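Long-range contacts in type II secretion chaperone CpaB (Acinetobacter nosocomialis M2, PDB 6O38), which binds the secreted metalloprotease CpaA as its chaperone, probably readying it for export through the type II secretion system: residues Thr98-Glu103 / Arg117-Asp122; Gln125-Ile130 / Gln142-Lys147; Lys80-Thr85 / Val102-Val107; Gln40-Phe45 / Thr85-Met90. All coordinates share one frame; numbering follows the deposited sequence.

Interaction 1 (Thr98-Glu103 / Arg117-Asp122)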
loop_
_atom_site.group_PDB
_atom_site.type_symbol
_atom_site.label_atom_id
_atom_site.label_comp_id
_atom_site.label_asym_id
_atom_site.label_seq_id
_atom_site.Cartn_x
_atom_site.Cartn_y
_atom_site.Cartn_z
ATOM N N THR G 98 -2.059 14.261 -0.706
ATOM C CA THR G 98 -1.647 14.900 0.533
ATOM C C THR G 98 -1.930 13.984 1.718
ATOM O O THR G 98 -2.647 12.985 1.612
ATOM C CB THR G 98 -2.361 16.245 0.720
ATOM O OG1 THR G 98 -3.780 16.043 0.704
ATOM C CG2 THR G 98 -1.980 17.210 -0.389
ATOM N N GLY G 99 -1.354 14.346 2.861
ATOM C CA GLY G 99 -1.535 13.586 4.084
ATOM C C GLY G 99 -1.258 14.460 5.284
ATOM O O GLY G 99 -0.772 15.586 5.161
ATOM N N LYS G 100 -1.578 13.925 6.459
ATOM C CA LYS G 100 -1.440 14.659 7.709
ATOM C C LYS G 100 -0.613 13.851 8.696
ATOM O O LYS G 100 -0.800 12.639 8.830
ATOM C CB LYS G 100 -2.811 14.981 8.318
ATOM C CG LYS G 100 -3.800 15.550 7.317
ATOM C CD LYS G 100 -4.644 16.655 7.921
ATOM C CE LYS G 100 -5.466 17.351 6.847
ATOM N NZ LYS G 100 -6.161 18.560 7.365
ATOM N N ILE G 101 0.304 14.533 9.384
ATOM C CA ILE G 101 1.108 13.886 10.413
ATOM C C ILE G 101 0.211 13.491 11.575
ATOM O O ILE G 101 -0.555 14.312 12.096
ATOM C CB ILE G 101 2.241 14.814 10.877
ATOM C CG1 ILE G 101 3.114 15.234 9.693
ATOM C CG2 ILE G 101 3.082 14.134 11.946
ATOM C CD1 ILE G 101 3.883 14.095 9.064
ATOM N N VAL G 102 0.295 12.228 11.986
ATOM C CA VAL G 102 -0.510 11.734 13.095
ATOM C C VAL G 102 0.324 11.314 14.296
ATOM O O VAL G 102 -0.237 11.157 15.393
ATOM C CB VAL G 102 -1.416 10.566 12.650
ATOM C CG1 VAL G 102 -2.254 10.964 11.446
ATOM C CG2 VAL G 102 -0.584 9.327 12.349
ATOM N N GLU G 103 1.635 11.133 14.150
ATOM C CA GLU G 103 2.435 10.565 15.228
ATOM C C GLU G 103 3.900 10.908 15.002
ATOM O O GLU G 103 4.435 10.662 13.918
ATOM C CB GLU G 103 2.239 9.047 15.291
ATOM C CG GLU G 103 2.465 8.430 16.658
ATOM C CD GLU G 103 1.963 7.001 16.728
ATOM O OE1 GLU G 103 1.993 6.309 15.688
ATOM O OE2 GLU G 103 1.526 6.574 17.817
ATOM N N ARG G 117 -1.234 9.643 7.804
ATOM C CA ARG G 117 -2.235 8.981 6.981
ATOM C C ARG G 117 -2.695 9.910 5.866
ATOM O O ARG G 117 -2.663 11.137 6.001
ATOM C CB ARG G 117 -3.441 8.520 7.809
ATOM C CG ARG G 117 -3.099 7.519 8.895
ATOM C CD ARG G 117 -4.326 6.721 9.306
ATOM N NE ARG G 117 -3.986 5.610 10.190
ATOM C CZ ARG G 117 -3.712 4.381 9.763
ATOM N NH1 ARG G 117 -3.740 4.108 8.466
ATOM N NH2 ARG G 117 -3.412 3.424 10.631
ATOM N N PHE G 118 -3.132 9.309 4.763
ATOM C CA PHE G 118 -3.545 10.068 3.592
ATOM C C PHE G 118 -4.993 10.524 3.725
ATOM O O PHE G 118 -5.816 9.872 4.373
ATOM C CB PHE G 118 -3.357 9.231 2.328
ATOM C CG PHE G 118 -1.923 8.897 2.038
ATOM C CD1 PHE G 118 -1.069 9.858 1.526
ATOM C CD2 PHE G 118 -1.425 7.628 2.287
ATOM C CE1 PHE G 118 0.254 9.560 1.263
ATOM C CE2 PHE G 118 -0.101 7.324 2.024
ATOM C CZ PHE G 118 0.739 8.293 1.511
ATOM N N ASP G 119 -5.293 11.668 3.103
ATOM C CA ASP G 119 -6.613 12.276 3.240
ATOM C C ASP G 119 -7.704 11.537 2.471
ATOM O O ASP G 119 -8.846 11.489 2.938
ATOM C CB ASP G 119 -6.563 13.737 2.789
ATOM C CG ASP G 119 -5.569 14.557 3.579
ATOM O OD1 ASP G 119 -5.643 14.543 4.826
ATOM O OD2 ASP G 119 -4.714 15.213 2.950
ATOM N N GLN G 120 -7.398 10.969 1.304
ATOM C CA GLN G 120 -8.433 10.341 0.486
ATOM C C GLN G 120 -8.178 8.874 0.159
ATOM O O GLN G 120 -8.843 8.335 -0.737
ATOM C CB GLN G 120 -8.629 11.114 -0.824
ATOM C CG GLN G 120 -9.189 12.519 -0.657
ATOM C CD GLN G 120 -10.565 12.536 -0.014
ATOM O OE1 GLN G 120 -11.389 11.653 -0.248
ATOM N NE2 GLN G 120 -10.816 13.551 0.807
ATOM N N GLY G 121 -7.269 8.204 0.854
ATOM C CA GLY G 121 -7.051 6.785 0.645
ATOM C C GLY G 121 -8.057 5.931 1.386
ATOM O O GLY G 121 -9.202 6.335 1.619
ATOM N N ASP G 122 -7.627 4.725 1.761
ATOM C CA ASP G 122 -8.406 3.876 2.653
ATOM C C ASP G 122 -7.934 4.125 4.077
ATOM O O ASP G 122 -6.774 3.819 4.396
ATOM C CB ASP G 122 -8.256 2.407 2.285
ATOM C CG ASP G 122 -9.370 1.547 2.860
ATOM O OD1 ASP G 122 -9.744 1.757 4.033
ATOM O OD2 ASP G 122 -9.883 0.671 2.131
#
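The carboxylate of D119, one residue past the end of its strand, reaches across to take a hydrogen bond from the hydroxyl of T98. T98 lies on strand 95-106 and D119 just beyond strand 111-118, at the edge of the beta hairpin these strands form, where the regular pairing gives out. T98 OG1 is 2.6 Å from D119 OD2 and meets the lone pair that faces away from the other carboxylate oxygen. A chi1 of 58° sets OG1 between the backbone N and the carbonyl carbon of T98, within range of OD2. D119 N adds a weak bond to T98 O.

Further in, K100 and R117 form an antiparallel hydrogen-bonded pair, K100 N to R117 O at 3.0 Å and R117 N to K100 O at 3.2 Å. G99 faces F118 in a non-hydrogen-bonded pair; lacking a side chain, it suits a spot where R117 O and the F118 ring lie close by. T98 O lies at the edge of that ring, 3.5 Å from F118 CD1. The chain of K100 crosses D119 at about a right angle, its CG 3.3 Å from D119 OD1 and its NZ farther off, at 4.8 Å.

Interaction 2 (Gln125-Ile130 / Gln142-Lys147)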
loop_
_atom_site.group_PDB
_atom_site.type_symbol
_atom_site.label_atom_id
_atom_site.label_comp_id
_atom_site.label_asym_id
_atom_site.label_seq_id
_atom_site.Cartn_x
_atom_site.Cartn_y
_atom_site.Cartn_z
ATOM N N GLN G 125 -5.898 1.093 6.078
ATOM C CA GLN G 125 -4.657 0.465 5.626
ATOM C C GLN G 125 -3.564 1.438 5.213
ATOM O O GLN G 125 -2.392 1.181 5.492
ATOM C CB GLN G 125 -4.937 -0.515 4.466
ATOM C CG GLN G 125 -5.719 -1.740 4.886
ATOM C CD GLN G 125 -4.980 -2.534 5.959
ATOM O OE1 GLN G 125 -3.769 -2.760 5.857
ATOM N NE2 GLN G 125 -5.698 -2.947 6.992
ATOM N N ASN G 126 -3.899 2.544 4.558
ATOM C CA ASN G 126 -2.881 3.387 3.949
ATOM C C ASN G 126 -2.293 4.338 4.979
ATOM O O ASN G 126 -3.004 4.852 5.847
ATOM C CB ASN G 126 -3.463 4.182 2.783
ATOM C CG ASN G 126 -4.118 3.292 1.741
ATOM O OD1 ASN G 126 -5.066 3.698 1.072
ATOM N ND2 ASN G 126 -3.609 2.073 1.595
ATOM N N PHE G 127 -0.988 4.573 4.862
ATOM C CA PHE G 127 -0.246 5.451 5.757
ATOM C C PHE G 127 1.158 5.609 5.191
ATOM O O PHE G 127 1.534 4.947 4.219
ATOM C CB PHE G 127 -0.199 4.896 7.186
ATOM C CG PHE G 127 0.661 3.669 7.336
ATOM C CD1 PHE G 127 0.183 2.420 6.974
ATOM C CD2 PHE G 127 1.943 3.764 7.857
ATOM C CE1 PHE G 127 0.971 1.291 7.114
ATOM C CE2 PHE G 127 2.736 2.638 8.001
ATOM C CZ PHE G 127 2.247 1.400 7.630
ATOM N N PHE G 128 1.930 6.494 5.814
ATOM C CA PHE G 128 3.318 6.694 5.430
ATOM C C PHE G 128 4.156 6.944 6.675
ATOM O O PHE G 128 3.650 7.370 7.716
ATOM C CB PHE G 128 3.476 7.858 4.436
ATOM C CG PHE G 128 3.067 9.195 4.988
ATOM C CD1 PHE G 128 1.762 9.639 4.868
ATOM C CD2 PHE G 128 3.994 10.014 5.615
ATOM C CE1 PHE G 128 1.384 10.868 5.373
ATOM C CE2 PHE G 128 3.622 11.244 6.121
ATOM C CZ PHE G 128 2.316 11.673 6.000
ATOM N N THR G 129 5.453 6.670 6.554
ATOM C CA THR G 129 6.395 6.862 7.647
ATOM C C THR G 129 7.646 7.534 7.108
ATOM O O THR G 129 8.116 7.203 6.017
ATOM C CB THR G 129 6.786 5.540 8.331
ATOM O OG1 THR G 129 7.584 4.752 7.437
ATOM C CG2 THR G 129 5.554 4.747 8.745
ATOM N N ILE G 130 8.182 8.474 7.881
ATOM C CA ILE G 130 9.439 9.142 7.566
ATOM C C ILE G 130 10.337 8.980 8.782
ATOM O O ILE G 130 10.063 9.556 9.843
ATOM C CB ILE G 130 9.249 10.624 7.217
ATOM C CG1 ILE G 130 8.430 10.774 5.934
ATOM C CG2 ILE G 130 10.597 11.314 7.071
ATOM C CD1 ILE G 130 7.995 12.197 5.652
ATOM N N GLN G 142 8.648 5.303 3.838
ATOM C CA GLN G 142 7.769 4.211 3.433
ATOM C C GLN G 142 6.418 4.814 3.075
ATOM O O GLN G 142 5.712 5.322 3.951
ATOM C CB GLN G 142 7.625 3.174 4.545
ATOM C CG GLN G 142 8.929 2.537 4.987
ATOM C CD GLN G 142 8.726 1.520 6.091
ATOM O OE1 GLN G 142 7.597 1.143 6.404
ATOM N NE2 GLN G 142 9.823 1.072 6.692
ATOM N N ILE G 143 6.067 4.770 1.796
ATOM C CA ILE G 143 4.812 5.325 1.303
ATOM C C ILE G 143 3.945 4.154 0.860
ATOM O O ILE G 143 4.251 3.483 -0.133
ATOM C CB ILE G 143 5.041 6.324 0.162
ATOM C CG1 ILE G 143 6.036 7.399 0.605
ATOM C CG2 ILE G 143 3.726 6.954 -0.270
ATOM C CD1 ILE G 143 6.691 8.143 -0.534
ATOM N N PHE G 144 2.863 3.907 1.594
ATOM C CA PHE G 144 1.981 2.770 1.350
ATOM C C PHE G 144 0.625 3.287 0.883
ATOM O O PHE G 144 -0.141 3.845 1.676
ATOM C CB PHE G 144 1.841 1.915 2.609
ATOM C CG PHE G 144 3.141 1.352 3.105
ATOM C CD1 PHE G 144 3.995 0.683 2.244
ATOM C CD2 PHE G 144 3.512 1.496 4.432
ATOM C CE1 PHE G 144 5.194 0.165 2.700
ATOM C CE2 PHE G 144 4.710 0.980 4.891
ATOM C CZ PHE G 144 5.551 0.314 4.024
ATOM N N THR G 145 0.331 3.092 -0.397
ATOM C CA THR G 145 -0.956 3.436 -0.980
ATOM C C THR G 145 -1.569 2.199 -1.622
ATOM O O THR G 145 -0.908 1.176 -1.815
ATOM C CB THR G 145 -0.821 4.556 -2.020
ATOM O OG1 THR G 145 -0.198 4.040 -3.202
ATOM C CG2 THR G 145 0.010 5.705 -1.470
ATOM N N GLU G 146 -2.858 2.301 -1.949
ATOM C CA GLU G 146 -3.524 1.214 -2.656
ATOM C C GLU G 146 -3.021 1.070 -4.087
ATOM O O GLU G 146 -3.186 0.001 -4.683
ATOM C CB GLU G 146 -5.041 1.432 -2.658
ATOM C CG GLU G 146 -5.516 2.598 -3.520
ATOM C CD GLU G 146 -5.198 3.956 -2.923
ATOM O OE1 GLU G 146 -4.817 4.018 -1.735
ATOM O OE2 GLU G 146 -5.329 4.966 -3.646
ATOM N N LYS G 147 -2.413 2.118 -4.645
ATOM C CA LYS G 147 -1.873 2.065 -5.997
ATOM C C LYS G 147 -0.465 1.489 -6.055
ATOM O O LYS G 147 0.048 1.266 -7.156
ATOM C CB LYS G 147 -1.888 3.459 -6.631
ATOM C CG LYS G 147 -3.285 4.009 -6.874
ATOM C CD LYS G 147 -3.237 5.395 -7.498
ATOM C CE LYS G 147 -4.635 5.916 -7.794
ATOM N NZ LYS G 147 -4.606 7.279 -8.394
#
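Backbone bonds set the register of F127 with F144 and of T129 with Q142. T129 and Q142 are joined twice, T129 N to Q142 O and Q142 N to T129 O, both 2.9 Å and both in the plane of the accepting carbonyl. The T129 hydroxyl lies over the aliphatic part of Q142, with OG1 3.3 Å from CB. F144 N reaches F127 O at 3.1 Å, while the return bond from F127 N to F144 O is weak. Between these pairs, F128 CA makes a CH...O contact with Q142 O.

F127 and F144 lie side by side, and the edge of F144 meets the face of F127 in an offset edge-to-face pair, with planes at 61° and centroids 5.2 Å apart. F144 CD2 is 3.4 Å from F127 CZ. All this belongs to the hairpin of strands 127-133 and 138-145, in the antiparallel sheet. The rings also pack on the CpaA chain, F127 on its L407 and F144 on its N533; F128 and I143 point to the opposite face.

Polar groups gather at the open end of the hairpin. N126 OD1 accepts a bond from D122 N, and E146 OE2 forms a salt bridge with R97.

Interaction 3 (Lys80-Thr85 / Val102-Val107)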
loop_
_atom_site.group_PDB
_atom_site.type_symbol
_atom_site.label_atom_id
_atom_site.label_comp_id
_atom_site.label_asym_id
_atom_site.label_seq_id
_atom_site.Cartn_x
_atom_site.Cartn_y
_atom_site.Cartn_z
ATOM N N LYS G 80 7.438 20.215 11.073
ATOM C CA LYS G 80 6.062 19.742 11.042
ATOM C C LYS G 80 5.675 19.153 12.391
ATOM O O LYS G 80 6.440 18.396 12.996
ATOM C CB LYS G 80 5.873 18.692 9.945
ATOM C CG LYS G 80 6.155 19.192 8.538
ATOM C CD LYS G 80 5.146 20.242 8.104
ATOM C CE LYS G 80 5.406 20.694 6.676
ATOM N NZ LYS G 80 4.408 21.698 6.215
ATOM N N LYS G 81 4.483 19.507 12.858
ATOM C CA LYS G 81 3.936 18.993 14.102
ATOM C C LYS G 81 2.745 18.090 13.805
ATOM O O LYS G 81 2.286 17.981 12.664
ATOM C CB LYS G 81 3.538 20.146 15.034
ATOM C CG LYS G 81 4.634 21.193 15.191
ATOM C CD LYS G 81 4.476 22.016 16.460
ATOM C CE LYS G 81 3.278 22.947 16.391
ATOM N NZ LYS G 81 3.215 23.839 17.584
ATOM N N VAL G 82 2.252 17.424 14.851
ATOM C CA VAL G 82 1.138 16.495 14.687
ATOM C C VAL G 82 -0.087 17.263 14.211
ATOM O O VAL G 82 -0.563 18.184 14.886
ATOM C CB VAL G 82 0.861 15.745 15.993
ATOM C CG1 VAL G 82 -0.467 15.007 15.907
ATOM C CG2 VAL G 82 1.990 14.771 16.292
ATOM N N GLY G 83 -0.600 16.886 13.042
ATOM C CA GLY G 83 -1.742 17.542 12.439
ATOM C C GLY G 83 -1.425 18.346 11.197
ATOM O O GLY G 83 -2.355 18.714 10.467
ATOM N N ASP G 84 -0.153 18.629 10.930
ATOM C CA ASP G 84 0.211 19.415 9.761
ATOM C C ASP G 84 0.079 18.585 8.487
ATOM O O ASP G 84 0.164 17.354 8.499
ATOM C CB ASP G 84 1.638 19.951 9.895
ATOM C CG ASP G 84 1.760 21.021 10.962
ATOM O OD1 ASP G 84 0.747 21.693 11.250
ATOM O OD2 ASP G 84 2.869 21.193 11.510
ATOM N N THR G 85 -0.124 19.284 7.374
ATOM C CA THR G 85 -0.364 18.645 6.086
ATOM C C THR G 85 0.949 18.423 5.343
ATOM O O THR G 85 1.825 19.292 5.327
ATOM C CB THR G 85 -1.315 19.493 5.239
ATOM O OG1 THR G 85 -2.557 19.660 5.936
ATOM C CG2 THR G 85 -1.587 18.829 3.896
ATOM N N VAL G 102 0.295 12.228 11.986
ATOM C CA VAL G 102 -0.510 11.734 13.095
ATOM C C VAL G 102 0.324 11.314 14.296
ATOM O O VAL G 102 -0.237 11.157 15.393
ATOM C CB VAL G 102 -1.416 10.566 12.650
ATOM C CG1 VAL G 102 -2.254 10.964 11.446
ATOM C CG2 VAL G 102 -0.584 9.327 12.349
ATOM N N GLU G 103 1.635 11.133 14.150
ATOM C CA GLU G 103 2.435 10.565 15.228
ATOM C C GLU G 103 3.900 10.908 15.002
ATOM O O GLU G 103 4.435 10.662 13.918
ATOM C CB GLU G 103 2.239 9.047 15.291
ATOM C CG GLU G 103 2.465 8.430 16.658
ATOM C CD GLU G 103 1.963 7.001 16.728
ATOM O OE1 GLU G 103 1.993 6.309 15.688
ATOM O OE2 GLU G 103 1.526 6.574 17.817
ATOM N N ILE G 104 4.537 11.475 16.022
ATOM C CA ILE G 104 5.964 11.781 16.008
ATOM C C ILE G 104 6.599 11.046 17.177
ATOM O O ILE G 104 6.219 11.267 18.333
ATOM C CB ILE G 104 6.232 13.291 16.094
ATOM C CG1 ILE G 104 5.426 14.041 15.031
ATOM C CG2 ILE G 104 7.718 13.572 15.938
ATOM C CD1 ILE G 104 5.656 15.533 15.036
ATOM N N GLU G 105 7.561 10.175 16.881
ATOM C CA GLU G 105 8.101 9.265 17.881
ATOM C C GLU G 105 9.632 9.256 17.834
ATOM O O GLU G 105 10.209 8.899 16.788
ATOM C CB GLU G 105 7.549 7.853 17.685
ATOM C CG GLU G 105 8.242 6.792 18.522
ATOM C CD GLU G 105 8.139 7.051 20.016
ATOM O OE1 GLU G 105 7.182 7.729 20.451
ATOM O OE2 GLU G 105 9.022 6.574 20.760
ATOM N N PRO G 106 10.305 9.639 18.912
ATOM C CA PRO G 106 11.766 9.457 18.986
ATOM C C PRO G 106 12.114 7.981 19.123
ATOM O O PRO G 106 11.730 7.327 20.098
ATOM C CB PRO G 106 12.162 10.251 20.235
ATOM C CG PRO G 106 10.922 10.278 21.070
ATOM C CD PRO G 106 9.774 10.338 20.099
ATOM N N VAL G 107 12.853 7.458 18.147
ATOM C CA VAL G 107 13.237 6.052 18.175
ATOM C C VAL G 107 14.508 5.844 19.004
ATOM O O VAL G 107 14.711 4.767 19.574
ATOM C CB VAL G 107 13.400 5.540 16.728
ATOM C CG1 VAL G 107 13.893 4.098 16.688
ATOM C CG2 VAL G 107 12.086 5.685 15.951
#
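A type II beta turn, K81 to D84, holds V82 at one of its two corners, where the valine packs on I104 of strand 95-106. The turn closes through D84 N to K81 O, at 3.1 Å. A second bond spans the same ends: K81 N points at D84 OD2, 2.7 Å away and nearly straight at 174°, meeting the oxygen from above the carboxylate plane. A short acidic side chain suits that position, since it can fold back over its own turn.

No hydrogen bond crosses the contact; V82 and I104 touch through their methyl and methylene groups. The two side chains run past one another, pointing opposite ways, with V82 CG2 3.7 Å from I104 CG1. The first torsion of V82, 168°, splits its branches between two neighbours: CG2 meets the isoleucine, and CG1 lies 3.9 Å from V102 O. The chain of I104 is extended at its far end, which carries CD1 alongside the turn's entry, 3.6 Å from K80 O and 4.0 Å from K81 CA. Two beta-branched apolar side chains suit this contact between a turn and a strand, and I104 also packs on V112 and W114 of the next strand.

Just before I104 the strand is irregular: V102 and E103 both face T115, forming a classic beta bulge. On the other edge, G83 and D84 pair by backbone hydrogen bonds with I101, leading the chain into strand 85-90. G83 has a positive phi, 110°, a value that glycine takes easily and that the third position of a type II turn characteristically requires.

Interaction 4 (Gln40-Phe45 / Thr85-Met90). With SO4 (sulfate ion), chain B.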
loop_
_atom_site.group_PDB
_atom_site.type_symbol
_atom_site.label_atom_id
_atom_site.label_comp_id
_atom_site.label_asym_id
_atom_site.label_seq_id
_atom_site.Cartn_x
_atom_site.Cartn_y
_atom_site.Cartn_z
ATOM N N GLN G 40 6.506 26.784 5.299
ATOM C CA GLN G 40 5.866 25.490 5.521
ATOM C C GLN G 40 5.322 25.001 4.182
ATOM O O GLN G 40 4.162 25.246 3.845
ATOM C CB GLN G 40 4.758 25.595 6.571
ATOM C CG GLN G 40 5.241 26.010 7.950
ATOM C CD GLN G 40 6.156 24.980 8.582
ATOM O OE1 GLN G 40 5.697 23.979 9.130
ATOM N NE2 GLN G 40 7.459 25.221 8.505
ATOM N N GLN G 41 6.165 24.310 3.421
ATOM C CA GLN G 41 5.744 23.711 2.164
ATOM C C GLN G 41 5.222 22.302 2.413
ATOM O O GLN G 41 5.784 21.549 3.214
ATOM C CB GLN G 41 6.896 23.680 1.157
ATOM C CG GLN G 41 8.144 22.965 1.643
ATOM C CD GLN G 41 9.105 22.648 0.514
ATOM O OE1 GLN G 41 10.316 22.557 0.718
ATOM N NE2 GLN G 41 8.567 22.470 -0.688
ATOM N N GLN G 42 4.132 21.954 1.728
ATOM C CA GLN G 42 3.545 20.631 1.896
ATOM C C GLN G 42 4.305 19.566 1.119
ATOM O O GLN G 42 4.280 18.391 1.501
ATOM C CB GLN G 42 2.075 20.656 1.470
ATOM C CG GLN G 42 1.216 21.596 2.301
ATOM C CD GLN G 42 -0.220 21.660 1.820
ATOM O OE1 GLN G 42 -0.559 21.120 0.768
ATOM N NE2 GLN G 42 -1.073 22.325 2.591
ATOM N N ILE G 43 4.989 19.953 0.042
ATOM C CA ILE G 43 5.773 19.002 -0.736
ATOM C C ILE G 43 7.006 18.594 0.058
ATOM O O ILE G 43 7.732 19.443 0.592
ATOM C CB ILE G 43 6.155 19.609 -2.094
ATOM C CG1 ILE G 43 4.922 19.728 -2.991
ATOM C CG2 ILE G 43 7.230 18.779 -2.767
ATOM C CD1 ILE G 43 5.207 20.347 -4.342
ATOM N N VAL G 44 7.249 17.288 0.141
ATOM C CA VAL G 44 8.368 16.766 0.920
ATOM C C VAL G 44 9.648 16.721 0.096
ATOM O O VAL G 44 10.683 17.252 0.506
ATOM C CB VAL G 44 8.013 15.376 1.486
ATOM C CG1 VAL G 44 9.086 14.912 2.447
ATOM C CG2 VAL G 44 6.662 15.417 2.174
ATOM N N PHE G 45 9.604 16.086 -1.074
ATOM C CA PHE G 45 10.752 16.001 -1.965
ATOM C C PHE G 45 10.330 16.386 -3.376
ATOM O O PHE G 45 9.142 16.446 -3.702
ATOM C CB PHE G 45 11.373 14.595 -1.952
ATOM C CG PHE G 45 10.379 13.486 -2.155
ATOM C CD1 PHE G 45 9.967 13.127 -3.428
ATOM C CD2 PHE G 45 9.865 12.793 -1.071
ATOM C CE1 PHE G 45 9.055 12.107 -3.617
ATOM C CE2 PHE G 45 8.953 11.770 -1.252
ATOM C CZ PHE G 45 8.548 11.427 -2.527
ATOM N N THR G 85 -0.124 19.284 7.374
ATOM C CA THR G 85 -0.364 18.645 6.086
ATOM C C THR G 85 0.949 18.423 5.343
ATOM O O THR G 85 1.825 19.292 5.327
ATOM C CB THR G 85 -1.315 19.493 5.239
ATOM O OG1 THR G 85 -2.557 19.660 5.936
ATOM C CG2 THR G 85 -1.587 18.829 3.896
ATOM N N VAL G 86 1.073 17.248 4.729
ATOM C CA VAL G 86 2.261 16.850 3.984
ATOM C C VAL G 86 1.817 16.291 2.638
ATOM O O VAL G 86 0.806 15.584 2.554
ATOM C CB VAL G 86 3.100 15.824 4.778
ATOM C CG1 VAL G 86 3.580 14.688 3.890
ATOM C CG2 VAL G 86 4.277 16.513 5.451
ATOM N N LYS G 87 2.566 16.615 1.584
ATOM C CA LYS G 87 2.200 16.269 0.217
ATOM C C LYS G 87 3.318 15.477 -0.447
ATOM O O LYS G 87 4.501 15.777 -0.260
ATOM C CB LYS G 87 1.899 17.533 -0.597
ATOM C CG LYS G 87 1.280 17.282 -1.960
ATOM C CD LYS G 87 0.820 18.592 -2.578
ATOM C CE LYS G 87 -0.330 18.380 -3.546
ATOM N NZ LYS G 87 -0.962 19.672 -3.931
ATOM N N PHE G 88 2.935 14.469 -1.228
ATOM C CA PHE G 88 3.867 13.651 -1.993
ATOM C C PHE G 88 3.555 13.780 -3.477
ATOM O O PHE G 88 2.389 13.731 -3.881
ATOM C CB PHE G 88 3.791 12.176 -1.581
ATOM C CG PHE G 88 4.100 11.929 -0.132
ATOM C CD1 PHE G 88 5.407 11.741 0.289
ATOM C CD2 PHE G 88 3.083 11.872 0.807
ATOM C CE1 PHE G 88 5.694 11.508 1.622
ATOM C CE2 PHE G 88 3.364 11.639 2.140
ATOM C CZ PHE G 88 4.670 11.458 2.548
ATOM N N GLN G 89 4.599 13.941 -4.290
ATOM C CA GLN G 89 4.457 14.040 -5.739
ATOM C C GLN G 89 5.402 13.044 -6.399
ATOM O O GLN G 89 6.625 13.213 -6.351
ATOM C CB GLN G 89 4.728 15.461 -6.232
ATOM C CG GLN G 89 3.553 16.407 -6.041
ATOM C CD GLN G 89 3.719 17.708 -6.798
ATOM O OE1 GLN G 89 4.816 18.045 -7.243
ATOM N NE2 GLN G 89 2.627 18.446 -6.953
HETATM N N MSE G 90 4.829 12.010 -7.005
HETATM C CA MSE G 90 5.578 10.985 -7.723
HETATM C C MSE G 90 4.889 10.702 -9.054
HETATM O O MSE G 90 4.598 9.551 -9.380
HETATM C CB MSE G 90 5.700 9.716 -6.880
HETATM C CG MSE G 90 6.685 9.851 -5.730
HETATM SE SE MSE G 90 6.492 8.476 -4.370
HETATM C CE MSE G 90 4.906 9.177 -3.487
HETATM S S SO4 B . 3.837 23.299 -1.562
HETATM O O1 SO4 B . 5.072 22.581 -1.261
HETATM O O2 SO4 B . 3.552 24.249 -0.490
HETATM O O3 SO4 B . 3.992 24.019 -2.823
HETATM O O4 SO4 B . 2.736 22.347 -1.677
#
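V44 sets its CG2 over one face of the F88 ring, 4.1 Å from CE1, while F45 comes to the same ring at its edge, with F45 CE2 3.9 Å from F88 CD1. One phenylalanine is thus touched both over a face and in its plane. The first torsion of F45, 50°, places its ring between its own backbone N and carbonyl carbon, from where its far end reaches the strand opposite. M90, modelled as selenomethionine, crosses F45 at about a right angle: its SE lies beside the ring edge, 5.4 Å from the centroid, a Met-aromatic contact; the flexible chain of a methionine reaches the ring edge. V44 CG2 also meets V86 CG1 at 3.6 Å, and the small branches of V44 fit against both V86 and the ring of F88.

Along the more polar side, the extended chain of Q42 crosses T85 obliquely, its NE2 3.8 Å from T85 CG2, and I43 CD1 touches the amide of Q89. The backbones run roughly parallel, 34° apart, with a single bridge at I43 and K87. V44 N bonds K87 O at 3.2 Å; K87 N also points to Q42 O, though that bond is modelled too short for its length to be trusted. A sulfate, probably from the crystallisation liquor, takes a hydrogen bond from I43 N to its O1 at 2.9 Å and a weak one from Q42 N.

The segment 40-45 thus lies along strand 85-90, whose other edge pairs with strand 95-106; M141 and I143 of strand 138-145, with I70 and Y72 of strand 68-72, also pack here.

How the interactions relate
All four contacts reach one antiparallel sheet. Interactions 1 and 2 join successive hairpins, with centres 9 Å apart, and R117 NH1 lies 2.8 Å from N126 O where they touch. Interactions 1 and 3 share V102 and E103, and their centres are 11 Å apart. Interaction 4 meets both hairpins from strand 85-90: F88 CD2 lies 3.7 Å from F118 CE1, and F88 CZ 3.5 Å from F128 CD2, so one ring serves interactions 1, 2 and 4. Interactions 2 and 3 do not touch, their nearest atoms being about 6 Å apart. Each interaction also has at least one residue within reach of the CpaA chain.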